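Local atomic coordinates of ER-derived vesicles protein ERV41 (Saccharomyces cerevisiae, PDB entry 3ZLC), a protein that travels in COPII-coated vesicles and is required for efficient transport of a subset of secretory proteins from the endoplasmic reticulum to the Golgi. Residues A[37-42]-A[130-135]; A[188-193]-A[233-238]. All coordinates share one frame; numbering follows the deposited sequence.

Both contacts lie in the larger of two beta-sheets of the lumenal part of Erv41p. From the N terminus, segment 37-42 comes first; the chain then wanders through 87 residues, including strands 53-57 and 117-126 of the other sheet, before segment 130-135 returns to close interaction 1. Later, strand 188-200 is followed by the antiparallel strand 209-219 and a short helix, and strand 233-240 closes interaction 2. The two closures follow one another, neither nested nor crossed. They are joined edge to edge within the sheet: strand 130-136 also pairs antiparallel with 233-240, probably through Leu132 O to Phe236 N and Ile134 N to Ile234 O, giving four adjacent strands.

Interaction 1 of 2, residues A[37-42]-A[130-135]; sequences INVRDQ and GELQIT
Two neighbouring antiparallel strands of the larger, mixed sheet of the lumenal domain meet here, with Asn38 paired to Gln133 and Arg40 to Glu131 as hydrogen-bonded pairs. Asn38 N gives to Gln133 O at 2.9 Å and Gln133 N to Asn38 O at 2.8 Å; the Arg40-Glu131 pair repeats this two-way link. Ile37, Val39 and Leu132 point to the face that packs on strand 117-126 of the second sheet. There Leu132 CD1 wedges between two branches of the facing strand, 3.7 Å from Ile37 CG2 and 3.6 Å from Val39 CG2. Leu132 CG stands anti to the backbone N (chi1 173°), which carries its methyl across toward residues 37-42. Beyond it, Ile37 and Ile134 lie alongside each other. At Asp41-Gly130 the strands draw so close that a CB on Gly130 would collide with Arg40 O. The reverse face is polar. In the conformer described here, Asn38 ND2, also bonded to Gln36 OE1, gives to a water that bonds Thr135 OG1 as well. Arg40 and Glu131 run side by side, Glu131 OE1 lying at the guanidinium edge in a long salt bridge, 3.7 Å from Arg40 NH2, with the two planes 60° apart. Gln133 NE2 meets Glu131 OE2 from above the carboxylate plane at 2.7 Å, which helps fix the buried acid.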
loop_
_atom_site.group_PDB
_atom_site.type_symbol
_atom_site.label_atom_id
_atom_site.label_comp_id
_atom_site.label_asym_id
_atom_site.label_seq_id
_atom_site.Cartn_x
_atom_site.Cartn_y
_atom_site.Cartn_z
ATOM N N ILE A 37 6.893 7.636 6.701
ATOM C CA ILE A 37 5.623 7.502 5.988
ATOM C C ILE A 37 4.898 8.840 6.092
ATOM O O ILE A 37 4.683 9.343 7.207
ATOM C CB ILE A 37 4.803 6.352 6.573
ATOM C CG1 ILE A 37 5.587 5.039 6.432
ATOM C CG2 ILE A 37 3.422 6.234 5.898
ATOM C CD1 ILE A 37 4.913 3.888 7.057
ATOM N N ASN A 38 4.584 9.439 4.939
ATOM C CA ASN A 38 3.927 10.744 4.893
ATOM C C ASN A 38 2.581 10.679 4.164
ATOM O O ASN A 38 2.393 9.857 3.264
ATOM C CB ASN A 38 4.816 11.764 4.176
ATOM C CG ASN A 38 6.015 12.208 5.016
ATOM O OD1 ASN A 38 5.928 13.165 5.791
ATOM N ND2 ASN A 38 7.145 11.521 4.847
ATOM N N VAL A 39 1.659 11.558 4.550
ATOM C CA VAL A 39 0.411 11.743 3.814
ATOM C C VAL A 39 0.390 13.199 3.376
ATOM O O VAL A 39 0.799 14.101 4.128
ATOM C CB VAL A 39 -0.852 11.428 4.663
ATOM C CG1 VAL A 39 -2.113 11.894 3.938
ATOM C CG2 VAL A 39 -0.967 9.954 4.924
ATOM N N ARG A 40 -0.030 13.455 2.146
ATOM C CA ARG A 40 -0.331 14.832 1.801
ATOM C C ARG A 40 -1.540 14.867 0.896
ATOM O O ARG A 40 -1.862 13.867 0.250
ATOM C CB ARG A 40 0.868 15.544 1.183
ATOM C CG ARG A 40 1.437 14.883 -0.043
ATOM C CD ARG A 40 2.056 15.947 -0.929
ATOM N NE ARG A 40 2.564 15.402 -2.186
ATOM C CZ ARG A 40 3.236 16.108 -3.091
ATOM N NH1 ARG A 40 3.488 17.394 -2.879
ATOM N NH2 ARG A 40 3.657 15.526 -4.205
ATOM N N ASP A 41 -2.233 16.001 0.869
ATOM C CA ASP A 41 -3.388 16.125 -0.015
ATOM C C ASP A 41 -3.545 17.545 -0.532
ATOM O O ASP A 41 -2.715 18.414 -0.247
ATOM C CB ASP A 41 -4.676 15.581 0.641
ATOM C CG ASP A 41 -5.082 16.342 1.905
ATOM O OD1 ASP A 41 -4.995 17.586 1.930
ATOM O OD2 ASP A 41 -5.516 15.685 2.875
ATOM N N GLN A 42 -4.604 17.777 -1.298
ATOM C CA GLN A 42 -4.855 19.097 -1.861
ATOM C C GLN A 42 -4.866 20.176 -0.783
ATOM O O GLN A 42 -4.345 21.272 -0.982
ATOM C CB GLN A 42 -6.188 19.097 -2.601
ATOM C CG GLN A 42 -6.466 17.814 -3.339
ATOM C CD GLN A 42 -7.193 18.046 -4.641
ATOM O OE1 GLN A 42 -6.639 17.842 -5.720
ATOM N NE2 GLN A 42 -8.447 18.469 -4.549
ATOM N N GLY A 130 -5.134 12.815 -2.836
ATOM C CA GLY A 130 -3.960 12.883 -1.980
ATOM C C GLY A 130 -3.001 11.756 -2.276
ATOM O O GLY A 130 -3.159 11.041 -3.270
ATOM N N GLU A 131 -2.013 11.576 -1.404
ATOM C CA GLU A 131 -0.989 10.572 -1.660
ATOM C C GLU A 131 -0.378 10.087 -0.340
ATOM O O GLU A 131 -0.126 10.884 0.561
ATOM C CB GLU A 131 0.060 11.182 -2.608
ATOM C CG GLU A 131 1.402 10.486 -2.678
ATOM C CD GLU A 131 2.368 11.234 -3.584
ATOM O OE1 GLU A 131 1.979 12.281 -4.145
ATOM O OE2 GLU A 131 3.514 10.779 -3.743
ATOM N N LEU A 132 -0.193 8.773 -0.221
ATOM C CA LEU A 132 0.515 8.182 0.915
ATOM C C LEU A 132 1.891 7.743 0.422
ATOM O O LEU A 132 1.984 7.030 -0.580
ATOM C CB LEU A 132 -0.248 6.956 1.400
ATOM C CG LEU A 132 0.421 6.110 2.473
ATOM C CD1 LEU A 132 0.429 6.864 3.773
ATOM C CD2 LEU A 132 -0.336 4.808 2.622
ATOM N N GLN A 133 2.948 8.160 1.124
ATOM C CA GLN A 133 4.327 7.953 0.676
ATOM C C GLN A 133 5.139 7.165 1.704
ATOM O O GLN A 133 5.202 7.540 2.883
ATOM C CB GLN A 133 5.019 9.317 0.437
ATOM C CG GLN A 133 4.231 10.293 -0.458
ATOM C CD GLN A 133 4.960 11.611 -0.670
ATOM O OE1 GLN A 133 5.707 12.056 0.197
ATOM N NE2 GLN A 133 4.756 12.230 -1.829
ATOM N N ILE A 134 5.771 6.083 1.249
ATOM C CA ILE A 134 6.755 5.364 2.060
ATOM C C ILE A 134 8.149 5.555 1.436
ATOM O O ILE A 134 8.415 5.016 0.361
ATOM C CB ILE A 134 6.439 3.860 2.076
ATOM C CG1 ILE A 134 5.008 3.616 2.580
ATOM C CG2 ILE A 134 7.457 3.098 2.917
ATOM C CD1 ILE A 134 4.580 2.154 2.502
ATOM N N THR A 135 9.020 6.316 2.098
ATOM C CA THR A 135 10.359 6.599 1.585
ATOM C C THR A 135 11.428 6.472 2.674
ATOM O O THR A 135 11.126 6.152 3.838
ATOM C CB THR A 135 10.468 8.026 0.969
ATOM O OG1 THR A 135 10.326 9.003 2.005
ATOM C CG2 THR A 135 9.407 8.261 -0.090
HETATM O O HOH W 1 7.782 9.420 3.000
#

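Interaction 2 of 2, residues A[188-193]-A[233-238]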
loop_
_atom_site.group_PDB
_atom_site.type_symbol
_atom_site.label_atom_id
_atom_site.label_comp_id
_atom_site.label_asym_id
_atom_site.label_seq_id
_atom_site.Cartn_x
_atom_site.Cartn_y
_atom_site.Cartn_z
ATOM N N THR A 188 11.342 2.979 -7.685
ATOM C CA THR A 188 10.200 3.709 -7.150
ATOM C C THR A 188 8.921 3.120 -7.733
ATOM O O THR A 188 8.785 2.999 -8.957
ATOM C CB THR A 188 10.285 5.183 -7.548
ATOM O OG1 THR A 188 11.311 5.815 -6.771
ATOM C CG2 THR A 188 8.949 5.886 -7.307
ATOM N N TYR A 189 7.989 2.759 -6.860
ATOM C CA TYR A 189 6.721 2.205 -7.287
ATOM C C TYR A 189 5.603 3.198 -6.987
ATOM O O TYR A 189 5.501 3.718 -5.867
ATOM C CB TYR A 189 6.459 0.885 -6.540
ATOM C CG TYR A 189 7.536 -0.171 -6.753
ATOM C CD1 TYR A 189 8.652 -0.235 -5.928
ATOM C CD2 TYR A 189 7.418 -1.116 -7.774
ATOM C CE1 TYR A 189 9.627 -1.206 -6.117
ATOM C CE2 TYR A 189 8.381 -2.088 -7.970
ATOM C CZ TYR A 189 9.482 -2.126 -7.134
ATOM O OH TYR A 189 10.450 -3.089 -7.332
ATOM N N VAL A 190 4.760 3.460 -7.983
ATOM C CA VAL A 190 3.649 4.398 -7.799
ATOM C C VAL A 190 2.356 3.711 -8.193
ATOM O O VAL A 190 2.250 3.176 -9.302
ATOM C CB VAL A 190 3.827 5.670 -8.649
ATOM C CG1 VAL A 190 2.728 6.695 -8.310
ATOM C CG2 VAL A 190 5.204 6.291 -8.395
ATOM N N TYR A 191 1.391 3.701 -7.281
ATOM C CA TYR A 191 0.078 3.174 -7.598
ATOM C C TYR A 191 -0.940 4.313 -7.644
ATOM O O TYR A 191 -1.056 5.101 -6.686
ATOM C CB TYR A 191 -0.344 2.162 -6.545
ATOM C CG TYR A 191 0.585 0.972 -6.369
ATOM C CD1 TYR A 191 0.468 -0.155 -7.183
ATOM C CD2 TYR A 191 1.548 0.957 -5.370
ATOM C CE1 TYR A 191 1.301 -1.269 -7.011
ATOM C CE2 TYR A 191 2.385 -0.148 -5.186
ATOM C CZ TYR A 191 2.244 -1.263 -6.009
ATOM O OH TYR A 191 3.070 -2.359 -5.836
ATOM N N TYR A 192 -1.671 4.403 -8.752
ATOM C CA TYR A 192 -2.751 5.385 -8.885
ATOM C C TYR A 192 -4.091 4.712 -8.697
ATOM O O TYR A 192 -4.567 3.997 -9.587
ATOM C CB TYR A 192 -2.717 6.029 -10.266
ATOM C CG TYR A 192 -1.526 6.927 -10.472
ATOM C CD1 TYR A 192 -0.323 6.417 -10.947
ATOM C CD2 TYR A 192 -1.601 8.291 -10.191
ATOM C CE1 TYR A 192 0.781 7.245 -11.136
ATOM C CE2 TYR A 192 -0.505 9.125 -10.383
ATOM C CZ TYR A 192 0.678 8.590 -10.850
ATOM O OH TYR A 192 1.767 9.406 -11.030
ATOM N N THR A 193 -4.716 4.964 -7.553
ATOM C CA THR A 193 -5.953 4.263 -7.203
ATOM C C THR A 193 -7.133 5.208 -7.330
ATOM O O THR A 193 -7.064 6.360 -6.880
ATOM C CB THR A 193 -5.911 3.709 -5.763
ATOM O OG1 THR A 193 -5.792 4.793 -4.821
ATOM C CG2 THR A 193 -4.753 2.719 -5.608
ATOM N N GLY A 233 10.886 5.328 -3.491
ATOM C CA GLY A 233 10.042 4.676 -2.508
ATOM C C GLY A 233 8.795 4.061 -3.087
ATOM O O GLY A 233 8.747 3.655 -4.252
ATOM N N ILE A 234 7.773 3.974 -2.251
ATOM C CA ILE A 234 6.537 3.323 -2.641
ATOM C C ILE A 234 5.440 4.352 -2.410
ATOM O O ILE A 234 5.269 4.845 -1.290
ATOM C CB ILE A 234 6.274 2.069 -1.781
ATOM C CG1 ILE A 234 7.403 1.042 -1.955
ATOM C CG2 ILE A 234 4.934 1.426 -2.175
ATOM C CD1 ILE A 234 7.478 -0.004 -0.824
ATOM N N PHE A 235 4.704 4.685 -3.470
ATOM C CA PHE A 235 3.724 5.774 -3.403
ATOM C C PHE A 235 2.324 5.323 -3.804
ATOM O O PHE A 235 2.133 4.695 -4.852
ATOM C CB PHE A 235 4.159 6.919 -4.322
ATOM C CG PHE A 235 5.526 7.500 -3.984
ATOM C CD1 PHE A 235 6.695 6.894 -4.448
ATOM C CD2 PHE A 235 5.637 8.664 -3.234
ATOM C CE1 PHE A 235 7.954 7.433 -4.145
ATOM C CE2 PHE A 235 6.897 9.217 -2.931
ATOM C CZ PHE A 235 8.049 8.599 -3.389
ATOM N N PHE A 236 1.343 5.663 -2.979
ATOM C CA PHE A 236 -0.050 5.354 -3.297
ATOM C C PHE A 236 -0.780 6.662 -3.548
ATOM O O PHE A 236 -1.032 7.419 -2.610
ATOM C CB PHE A 236 -0.706 4.649 -2.119
ATOM C CG PHE A 236 -0.074 3.316 -1.774
ATOM C CD1 PHE A 236 0.979 3.241 -0.872
ATOM C CD2 PHE A 236 -0.553 2.131 -2.339
ATOM C CE1 PHE A 236 1.559 2.002 -0.531
ATOM C CE2 PHE A 236 0.019 0.892 -2.008
ATOM C CZ PHE A 236 1.076 0.829 -1.103
ATOM N N LYS A 237 -1.081 6.955 -4.806
ATOM C CA LYS A 237 -1.865 8.144 -5.116
ATOM C C LYS A 237 -3.324 7.745 -5.116
ATOM O O LYS A 237 -3.687 6.651 -5.581
ATOM C CB LYS A 237 -1.473 8.726 -6.474
ATOM C CG LYS A 237 -0.011 9.132 -6.557
ATOM C CD LYS A 237 0.139 10.556 -7.072
ATOM C CE LYS A 237 1.611 10.928 -7.232
ATOM N NZ LYS A 237 1.798 12.334 -7.703
ATOM N N TYR A 238 -4.172 8.599 -4.557
ATOM C CA TYR A 238 -5.590 8.255 -4.531
ATOM C C TYR A 238 -6.471 9.438 -4.885
ATOM O O TYR A 238 -6.161 10.587 -4.570
ATOM C CB TYR A 238 -5.992 7.649 -3.171
ATOM C CG TYR A 238 -5.496 8.442 -1.977
ATOM C CD1 TYR A 238 -6.216 9.533 -1.509
ATOM C CD2 TYR A 238 -4.317 8.097 -1.316
ATOM C CE1 TYR A 238 -5.793 10.258 -0.419
ATOM C CE2 TYR A 238 -3.875 8.838 -0.207
ATOM C CZ TYR A 238 -4.623 9.915 0.230
ATOM O OH TYR A 238 -4.226 10.683 1.314
#
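Thr193 grips Lys237 O twice, with its backbone N at 2.8 Å and its OG1 at 2.9 Å, the two donors arriving from opposite faces of the carbonyl plane. The hydroxyl can do this because it sits between the backbone N and the carbonyl carbon (chi1 63°), where it also rests against Tyr238 CB. A valine here would probably leave Lys237 O with the backbone N as its one remaining donor from residues 188-193. Tyr191 works in both directions, its N giving to Phe235 O and its O taking Lys237 N at 2.6 Å. On the face of Tyr191 and Phe236 the two rings stand side by side, nearly parallel (18°) but slid apart, so they barely overlap; the closest atoms are Tyr191 CD2 and Phe236 CE2, 3.7 Å apart. On the other face the Lys237 chain, bent at chi2, runs alongside the Tyr192 ring with CD 3.7 Å from CE2. Phe235 CE1, on that face, is met by Thr188 CG2 at 3.7 Å. Further out, His156 and Gln179 bond Tyr191 OH, and Phe161 stacks on Phe236, joining the Tyr191 face to the second sheet. Strands 209-219 and 130-136 flank the pair. The alternating N-H and C=O links, with strand directions 13° apart, are those of a parallel pair inside a mixed beta-sheet, here one layer packed against another.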